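Local coordinates for kinetochore protein Mis16 (PDB 4XYH) that probably serves as a WD-repeat histone-binding subunit of the kinetochore, recognising histone H4 and the CENP-A chaperone Scm3 during centromeric chromatin assembly, at residues C258-H263 / Y295-A300; H319-H324 / P339-S344. All blocks are in the same frame, centred on the assembly; numbering follows the deposited sequence.

Contact 1: C258-H263 / Y295-A300; sequences CTLQIH and YLLATA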
ATOM      1  N   CYS A 258     -12.469  12.717   6.748  1.00 19.39           N
ATOM      2  CA  CYS A 258     -13.468  12.259   5.759  1.00 20.32           C
ATOM      3  C   CYS A 258     -13.352  12.853   4.362  1.00 18.94           C
ATOM      4  O   CYS A 258     -14.178  12.537   3.512  1.00 21.25           O
ATOM      5  CB  CYS A 258     -14.899  12.514   6.267  1.00 21.77           C
ATOM      6  SG  CYS A 258     -15.209  11.715   7.828  1.00 25.21           S
ATOM      7  N   THR A 259     -12.355  13.700   4.106  1.00 16.69           N
ATOM      8  CA  THR A 259     -12.273  14.324   2.779  1.00 20.35           C
ATOM      9  C   THR A 259     -11.318  13.640   1.800  1.00 23.23           C
ATOM     10  O   THR A 259     -10.372  12.937   2.190  1.00 20.36           O
ATOM     11  CB  THR A 259     -11.861  15.805   2.866  1.00 18.86           C
ATOM     12  OG1 THR A 259     -10.515  15.919   3.356  1.00 15.67           O
ATOM     13  CG2 THR A 259     -12.819  16.572   3.775  1.00 21.19           C
ATOM     14  N   LEU A 260     -11.604  13.860   0.520  1.00 20.64           N
ATOM     15  CA  LEU A 260     -10.765  13.453  -0.589  1.00 16.89           C
ATOM     16  C   LEU A 260     -10.339  14.735  -1.250  1.00 21.00           C
ATOM     17  O   LEU A 260     -11.193  15.532  -1.631  1.00 21.44           O
ATOM     18  CB  LEU A 260     -11.538  12.573  -1.571  1.00 17.51           C
ATOM     19  CG  LEU A 260     -10.925  12.372  -2.959  1.00 20.66           C
ATOM     20  CD1 LEU A 260      -9.655  11.506  -2.870  1.00 16.03           C
ATOM     21  CD2 LEU A 260     -11.949  11.740  -3.923  1.00 19.17           C
ATOM     22  N   GLN A 261      -9.041  14.977  -1.374  1.00 19.58           N
ATOM     23  CA  GLN A 261      -8.613  16.264  -1.920  1.00 19.95           C
ATOM     24  C   GLN A 261      -7.634  16.088  -3.069  1.00 21.36           C
ATOM     25  O   GLN A 261      -6.910  15.097  -3.148  1.00 21.41           O
ATOM     26  CB  GLN A 261      -8.013  17.160  -0.824  1.00 17.74           C
ATOM     27  CG  GLN A 261      -8.907  17.324   0.419  1.00 22.38           C
ATOM     28  CD  GLN A 261      -8.459  18.454   1.325  1.00 21.79           C
ATOM     29  OE1 GLN A 261      -7.828  19.398   0.876  1.00 23.92           O
ATOM     30  NE2 GLN A 261      -8.786  18.358   2.608  1.00 18.49           N
ATOM     31  N   ILE A 262      -7.649  17.054  -3.982  1.00 22.55           N
ATOM     32  CA  ILE A 262      -6.726  17.068  -5.106  1.00 20.29           C
ATOM     33  C   ILE A 262      -5.881  18.305  -4.960  1.00 23.97           C
ATOM     34  O   ILE A 262      -6.410  19.401  -4.768  1.00 25.19           O
ATOM     35  CB  ILE A 262      -7.452  17.085  -6.467  1.00 21.64           C
ATOM     36  CG1 ILE A 262      -8.375  15.872  -6.592  1.00 19.31           C
ATOM     37  CG2 ILE A 262      -6.437  17.125  -7.599  1.00 16.99           C
ATOM     38  CD1 ILE A 262      -7.625  14.546  -6.651  1.00 19.36           C
ATOM     39  N   HIS A 263      -4.571  18.135  -5.016  1.00 20.72           N
ATOM     40  CA  HIS A 263      -3.683  19.263  -4.849  1.00 23.33           C
ATOM     41  C   HIS A 263      -2.898  19.472  -6.117  1.00 25.25           C
ATOM     42  O   HIS A 263      -2.504  18.497  -6.770  1.00 23.23           O
ATOM     43  CB  HIS A 263      -2.733  19.039  -3.670  1.00 22.49           C
ATOM     44  CG  HIS A 263      -3.411  18.500  -2.453  1.00 21.52           C
ATOM     45  ND1 HIS A 263      -4.003  19.311  -1.512  1.00 16.03           N
ATOM     46  CD2 HIS A 263      -3.621  17.228  -2.038  1.00 17.79           C
ATOM     47  CE1 HIS A 263      -4.541  18.565  -0.565  1.00 20.62           C
ATOM     48  NE2 HIS A 263      -4.317  17.298  -0.858  1.00 23.11           N
ATOM     49  N   TYR A 295      -8.876   9.280 -15.186  1.00 23.04           N
ATOM     50  CA  TYR A 295      -9.885  10.005 -14.404  1.00 20.54           C
ATOM     51  C   TYR A 295     -10.469   9.164 -13.278  1.00 22.99           C
ATOM     52  O   TYR A 295     -11.201   9.685 -12.429  1.00 24.38           O
ATOM     53  CB  TYR A 295     -11.022  10.506 -15.318  1.00 22.87           C
ATOM     54  CG  TYR A 295     -10.513  11.445 -16.381  1.00 21.45           C
ATOM     55  CD1 TYR A 295     -10.305  12.787 -16.099  1.00 20.73           C
ATOM     56  CD2 TYR A 295     -10.191  10.981 -17.657  1.00 22.02           C
ATOM     57  CE1 TYR A 295      -9.800  13.658 -17.062  1.00 25.69           C
ATOM     58  CE2 TYR A 295      -9.687  11.848 -18.629  1.00 23.02           C
ATOM     59  CZ  TYR A 295      -9.496  13.182 -18.318  1.00 23.98           C
ATOM     60  OH  TYR A 295      -9.000  14.048 -19.263  1.00 36.34           O
ATOM     61  N   LEU A 296     -10.159   7.871 -13.266  1.00 19.79           N
ATOM     62  CA  LEU A 296     -10.752   6.976 -12.272  1.00 24.70           C
ATOM     63  C   LEU A 296      -9.876   6.842 -11.025  1.00 24.04           C
ATOM     64  O   LEU A 296      -8.647   6.734 -11.135  1.00 20.19           O
ATOM     65  CB  LEU A 296     -11.002   5.590 -12.870  1.00 20.13           C
ATOM     66  CG  LEU A 296     -11.731   4.564 -11.987  1.00 21.32           C
ATOM     67  CD1 LEU A 296     -13.085   5.077 -11.551  1.00 21.09           C
ATOM     68  CD2 LEU A 296     -11.915   3.257 -12.720  1.00 18.52           C
ATOM     69  N   LEU A 297     -10.512   6.845  -9.848  1.00 20.54           N
ATOM     70  CA  LEU A 297      -9.817   6.538  -8.589  1.00 22.78           C
ATOM     71  C   LEU A 297     -10.752   5.876  -7.568  1.00 20.74           C
ATOM     72  O   LEU A 297     -11.977   5.865  -7.742  1.00 20.04           O
ATOM     73  CB  LEU A 297      -9.187   7.796  -7.976  1.00 20.92           C
ATOM     74  CG  LEU A 297     -10.123   8.936  -7.549  1.00 22.94           C
ATOM     75  CD1 LEU A 297      -9.462   9.776  -6.484  1.00 19.63           C
ATOM     76  CD2 LEU A 297     -10.490   9.812  -8.747  1.00 23.87           C
ATOM     77  N   ALA A 298     -10.164   5.326  -6.505  1.00 17.19           N
ATOM     78  CA  ALA A 298     -10.929   4.627  -5.481  1.00 15.83           C
ATOM     79  C   ALA A 298     -10.539   5.105  -4.097  1.00 19.16           C
ATOM     80  O   ALA A 298      -9.380   5.467  -3.863  1.00 18.56           O
ATOM     81  CB  ALA A 298     -10.716   3.124  -5.594  1.00 14.90           C
ATOM     82  N   THR A 299     -11.504   5.095  -3.181  1.00 16.99           N
ATOM     83  CA  THR A 299     -11.239   5.377  -1.778  1.00 17.48           C
ATOM     84  C   THR A 299     -11.703   4.213  -0.909  1.00 22.80           C
ATOM     85  O   THR A 299     -12.757   3.614  -1.159  1.00 21.01           O
ATOM     86  CB  THR A 299     -11.943   6.677  -1.292  1.00 18.14           C
ATOM     87  OG1 THR A 299     -13.347   6.611  -1.588  1.00 19.21           O
ATOM     88  CG2 THR A 299     -11.347   7.898  -1.969  1.00 15.88           C
ATOM     89  N   ALA A 300     -10.904   3.896   0.106  1.00 21.42           N
ATOM     90  CA  ALA A 300     -11.248   2.875   1.089  1.00 20.35           C
ATOM     91  C   ALA A 300     -11.584   3.572   2.398  1.00 21.65           C
ATOM     92  O   ALA A 300     -10.820   4.411   2.870  1.00 21.37           O
ATOM     93  CB  ALA A 300     -10.097   1.894   1.280  1.00 19.57           C
TER
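This is a buried, apolar contact between successive blades of a beta-propeller, made where Leu260 on strand 259-264 meets Leu297 and Thr299 on strand 296-301. Together the two segments bury 127 Å², with Leu260 giving the largest share. No hydrogen bond joins them, and the smallest CA separation, 8.2 Å from Leu260 CA to Thr299 CA, fits sheets packed face against face rather than edge to edge. The evidence for a side-chain interface lies in the methyls. The two leucines reach toward each other tip to tip, Leu260 CD1 lying 4.0 Å from Leu297 CD1, and Leu260 CD2 is 4.1 Å from the same Leu297 CD1. Toward Thr299 the approach is oblique: Leu260 CD1 lies 4.1 Å from Thr299 CG2. The CG of Leu260 stands opposite its own backbone N (chi1 164°), which carries both of its methyls across to the next blade.

In the WD40 fold the second strand of a blade carries a serine or threonine of the structural hydrogen-bond network, and Thr299 fits that role. Its OG1 is hydrogen-bonded to His280 NE2 and Trp309 NE1, leaving the CG2 branch to face Leu260. Behind the interface, Leu260 also packs on Thr252 and Val254 of its own blade, while Leu297 rests on Trp309.

Contact 2: H319-H324 / P339-S344; sequences HTLEGH and PILVTS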
ATOM      1  N   HIS A 319     -19.813   4.630  -7.876  1.00 29.67           N
ATOM      2  CA  HIS A 319     -20.306   3.323  -7.463  1.00 25.91           C
ATOM      3  C   HIS A 319     -19.789   3.038  -6.069  1.00 24.55           C
ATOM      4  O   HIS A 319     -18.850   3.686  -5.611  1.00 26.08           O
ATOM      5  CB  HIS A 319     -19.859   2.234  -8.449  1.00 25.59           C
ATOM      6  CG  HIS A 319     -20.509   0.906  -8.217  1.00 33.68           C
ATOM      7  ND1 HIS A 319     -21.840   0.669  -8.506  1.00 46.72           N
ATOM      8  CD2 HIS A 319     -20.028  -0.246  -7.697  1.00 39.48           C
ATOM      9  CE1 HIS A 319     -22.142  -0.576  -8.182  1.00 45.53           C
ATOM     10  NE2 HIS A 319     -21.062  -1.156  -7.686  1.00 41.71           N
ATOM     11  N   THR A 320     -20.403   2.076  -5.392  1.00 30.89           N
ATOM     12  CA  THR A 320     -19.957   1.678  -4.070  1.00 23.42           C
ATOM     13  C   THR A 320     -19.738   0.174  -4.013  1.00 28.31           C
ATOM     14  O   THR A 320     -20.658  -0.591  -4.279  1.00 28.60           O
ATOM     15  CB  THR A 320     -20.959   2.094  -3.003  1.00 20.70           C
ATOM     16  OG1 THR A 320     -21.197   3.497  -3.108  1.00 27.36           O
ATOM     17  CG2 THR A 320     -20.419   1.791  -1.605  1.00 27.57           C
ATOM     18  N   LEU A 321     -18.516  -0.248  -3.685  1.00 24.46           N
ATOM     19  CA  LEU A 321     -18.223  -1.666  -3.531  1.00 23.51           C
ATOM     20  C   LEU A 321     -18.504  -2.090  -2.103  1.00 27.25           C
ATOM     21  O   LEU A 321     -17.865  -1.598  -1.177  1.00 29.52           O
ATOM     22  CB  LEU A 321     -16.767  -1.981  -3.889  1.00 25.68           C
ATOM     23  CG  LEU A 321     -16.281  -1.497  -5.249  1.00 25.19           C
ATOM     24  CD1 LEU A 321     -14.807  -1.814  -5.442  1.00 22.10           C
ATOM     25  CD2 LEU A 321     -17.119  -2.131  -6.355  1.00 29.42           C
ATOM     26  N   GLU A 322     -19.454  -3.001  -1.919  1.00 28.89           N
ATOM     27  CA  GLU A 322     -19.749  -3.522  -0.587  1.00 30.17           C
ATOM     28  C   GLU A 322     -19.391  -5.000  -0.467  1.00 28.94           C
ATOM     29  O   GLU A 322     -19.421  -5.740  -1.447  1.00 32.96           O
ATOM     30  CB  GLU A 322     -21.218  -3.306  -0.261  1.00 27.55           C
ATOM     31  CG  GLU A 322     -21.714  -2.004  -0.811  1.00 36.82           C
ATOM     32  CD  GLU A 322     -22.907  -1.467  -0.070  1.00 44.70           C
ATOM     33  OE1 GLU A 322     -22.753  -1.091   1.117  1.00 48.73           O
ATOM     34  OE2 GLU A 322     -23.994  -1.416  -0.683  1.00 51.69           O
ATOM     35  N   GLY A 323     -19.031  -5.425   0.736  1.00 29.24           N
ATOM     36  CA  GLY A 323     -18.713  -6.818   0.965  1.00 28.59           C
ATOM     37  C   GLY A 323     -17.757  -7.013   2.117  1.00 33.02           C
ATOM     38  O   GLY A 323     -17.688  -8.095   2.689  1.00 40.93           O
ATOM     39  N   HIS A 324     -17.003  -5.975   2.457  1.00 31.01           N
ATOM     40  CA  HIS A 324     -16.175  -6.042   3.652  1.00 31.11           C
ATOM     41  C   HIS A 324     -17.027  -5.849   4.910  1.00 29.78           C
ATOM     42  O   HIS A 324     -18.062  -5.197   4.884  1.00 27.13           O
ATOM     43  CB  HIS A 324     -15.056  -5.005   3.609  1.00 26.12           C
ATOM     44  CG  HIS A 324     -13.869  -5.423   2.796  1.00 26.01           C
ATOM     45  ND1 HIS A 324     -13.130  -6.553   3.073  1.00 25.10           N
ATOM     46  CD2 HIS A 324     -13.269  -4.836   1.730  1.00 20.92           C
ATOM     47  CE1 HIS A 324     -12.134  -6.652   2.209  1.00 24.30           C
ATOM     48  NE2 HIS A 324     -12.198  -5.622   1.384  1.00 23.74           N
ATOM     49  N   PRO A 339     -10.015  -3.049 -15.155  1.00 21.12           N
ATOM     50  CA  PRO A 339     -11.156  -3.070 -14.235  1.00 24.61           C
ATOM     51  C   PRO A 339     -10.928  -3.814 -12.906  1.00 27.04           C
ATOM     52  O   PRO A 339     -11.879  -3.985 -12.134  1.00 28.70           O
ATOM     53  CB  PRO A 339     -12.238  -3.782 -15.055  1.00 23.65           C
ATOM     54  CG  PRO A 339     -11.499  -4.673 -15.957  1.00 23.25           C
ATOM     55  CD  PRO A 339     -10.158  -4.046 -16.236  1.00 21.64           C
ATOM     56  N   ILE A 340      -9.702  -4.252 -12.643  1.00 22.03           N
ATOM     57  CA  ILE A 340      -9.422  -5.087 -11.489  1.00 22.42           C
ATOM     58  C   ILE A 340      -8.736  -4.286 -10.386  1.00 26.01           C
ATOM     59  O   ILE A 340      -7.730  -3.614 -10.634  1.00 26.30           O
ATOM     60  CB  ILE A 340      -8.523  -6.279 -11.877  1.00 24.33           C
ATOM     61  CG1 ILE A 340      -9.163  -7.116 -13.002  1.00 26.22           C
ATOM     62  CG2 ILE A 340      -8.175  -7.118 -10.658  1.00 21.74           C
ATOM     63  CD1 ILE A 340     -10.407  -7.890 -12.612  1.00 19.01           C
ATOM     64  N   LEU A 341      -9.289  -4.343  -9.178  1.00 24.36           N
ATOM     65  CA  LEU A 341      -8.620  -3.780  -8.005  1.00 24.83           C
ATOM     66  C   LEU A 341      -8.753  -4.704  -6.790  1.00 23.90           C
ATOM     67  O   LEU A 341      -9.597  -5.598  -6.753  1.00 20.98           O
ATOM     68  CB  LEU A 341      -9.160  -2.385  -7.664  1.00 27.01           C
ATOM     69  CG  LEU A 341     -10.479  -2.262  -6.908  1.00 28.08           C
ATOM     70  CD1 LEU A 341     -10.688  -0.850  -6.373  1.00 26.46           C
ATOM     71  CD2 LEU A 341     -11.602  -2.620  -7.845  1.00 30.99           C
ATOM     72  N   VAL A 342      -7.884  -4.491  -5.815  1.00 18.29           N
ATOM     73  CA  VAL A 342      -7.826  -5.326  -4.638  1.00 22.36           C
ATOM     74  C   VAL A 342      -7.946  -4.429  -3.397  1.00 23.29           C
ATOM     75  O   VAL A 342      -7.454  -3.294  -3.395  1.00 20.95           O
ATOM     76  CB  VAL A 342      -6.515  -6.166  -4.613  1.00 23.52           C
ATOM     77  CG1 VAL A 342      -5.277  -5.292  -4.366  1.00 16.19           C
ATOM     78  CG2 VAL A 342      -6.606  -7.213  -3.574  1.00 20.30           C
ATOM     79  N   THR A 343      -8.635  -4.921  -2.369  1.00 17.82           N
ATOM     80  CA  THR A 343      -8.803  -4.188  -1.124  1.00 19.54           C
ATOM     81  C   THR A 343      -8.531  -5.107   0.067  1.00 23.95           C
ATOM     82  O   THR A 343      -8.562  -6.332  -0.061  1.00 19.54           O
ATOM     83  CB  THR A 343     -10.228  -3.590  -0.986  1.00 24.23           C
ATOM     84  OG1 THR A 343     -11.200  -4.645  -0.940  1.00 22.96           O
ATOM     85  CG2 THR A 343     -10.548  -2.674  -2.155  1.00 21.00           C
ATOM     86  N   SER A 344      -8.269  -4.505   1.223  1.00 21.46           N
ATOM     87  CA  SER A 344      -7.936  -5.245   2.433  1.00 23.65           C
ATOM     88  C   SER A 344      -8.653  -4.592   3.596  1.00 25.46           C
ATOM     89  O   SER A 344      -8.895  -3.381   3.589  1.00 22.31           O
ATOM     90  CB  SER A 344      -6.428  -5.262   2.692  1.00 22.25           C
ATOM     91  OG  SER A 344      -6.016  -4.104   3.418  1.00 24.00           O
TER
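The polar part of the contact is one hydrogen bond between His324 and Thr343, with His324 NE2 2.7 Å from Thr343 OG1 and a hydrogen-bond angle of 150°. The hydroxyl meets the imidazole at its edge and in the ring plane. On the ring's other nitrogen, ND1 is hydrogen-bonded to Asp347 OD2, and Thr343 OG1 is also hydrogen-bonded to Trp353 NE1. Asp347, His324, Thr343 and Trp353 thus form the Asp-His-Ser/Thr-Trp tetrad of WD40 blades, His324 being the histidine of the blade's Gly-His dipeptide, Gly323-His324. With an alanine here the imidazole is gone, and Asp347 and Thr343 would probably each lose the ring that links them, interrupting the hydrogen-bonded chain from one to the other.

The apolar part is a tip-to-tip meeting of Leu321 CD1 and Leu341 CD2, 4.1 Å apart. Leu321 CG lies opposite its carbonyl carbon (chi1 -53°), which aims CD1 at the Leu341 methyl.

Leu321 pairs through its backbone with Val306 of strand 306-310, in its own sheet, while its side chain crosses to Trp353 of the next blade, on which Leu341 also packs. On the other face of strand 340-345, Val342 packs against Leu388 and Trp390 of strand 385-390.

Contacts 1 and 2 follow in series along the chain and join three consecutive blades of the propeller, their centres about 15 Å apart. One four-stranded sheet takes part in both: its second strand, 296-301, is in contact 1, and its outermost strand, 319-321, is in contact 2. The two contacts touch directly, Ala298 CB lying 4.0 Å from Leu341 CD1, so the face of 296-301 turned from contact 1 packs on the blade of contact 2. Thr299 and Thr343 hold equivalent places, each hydrogen-bonded to a histidine and a tryptophan. No ligand is bound at either; contact 1 is apolar packing between blades, and contact 2 adds the hydrogen bond of the WD40 tetrad.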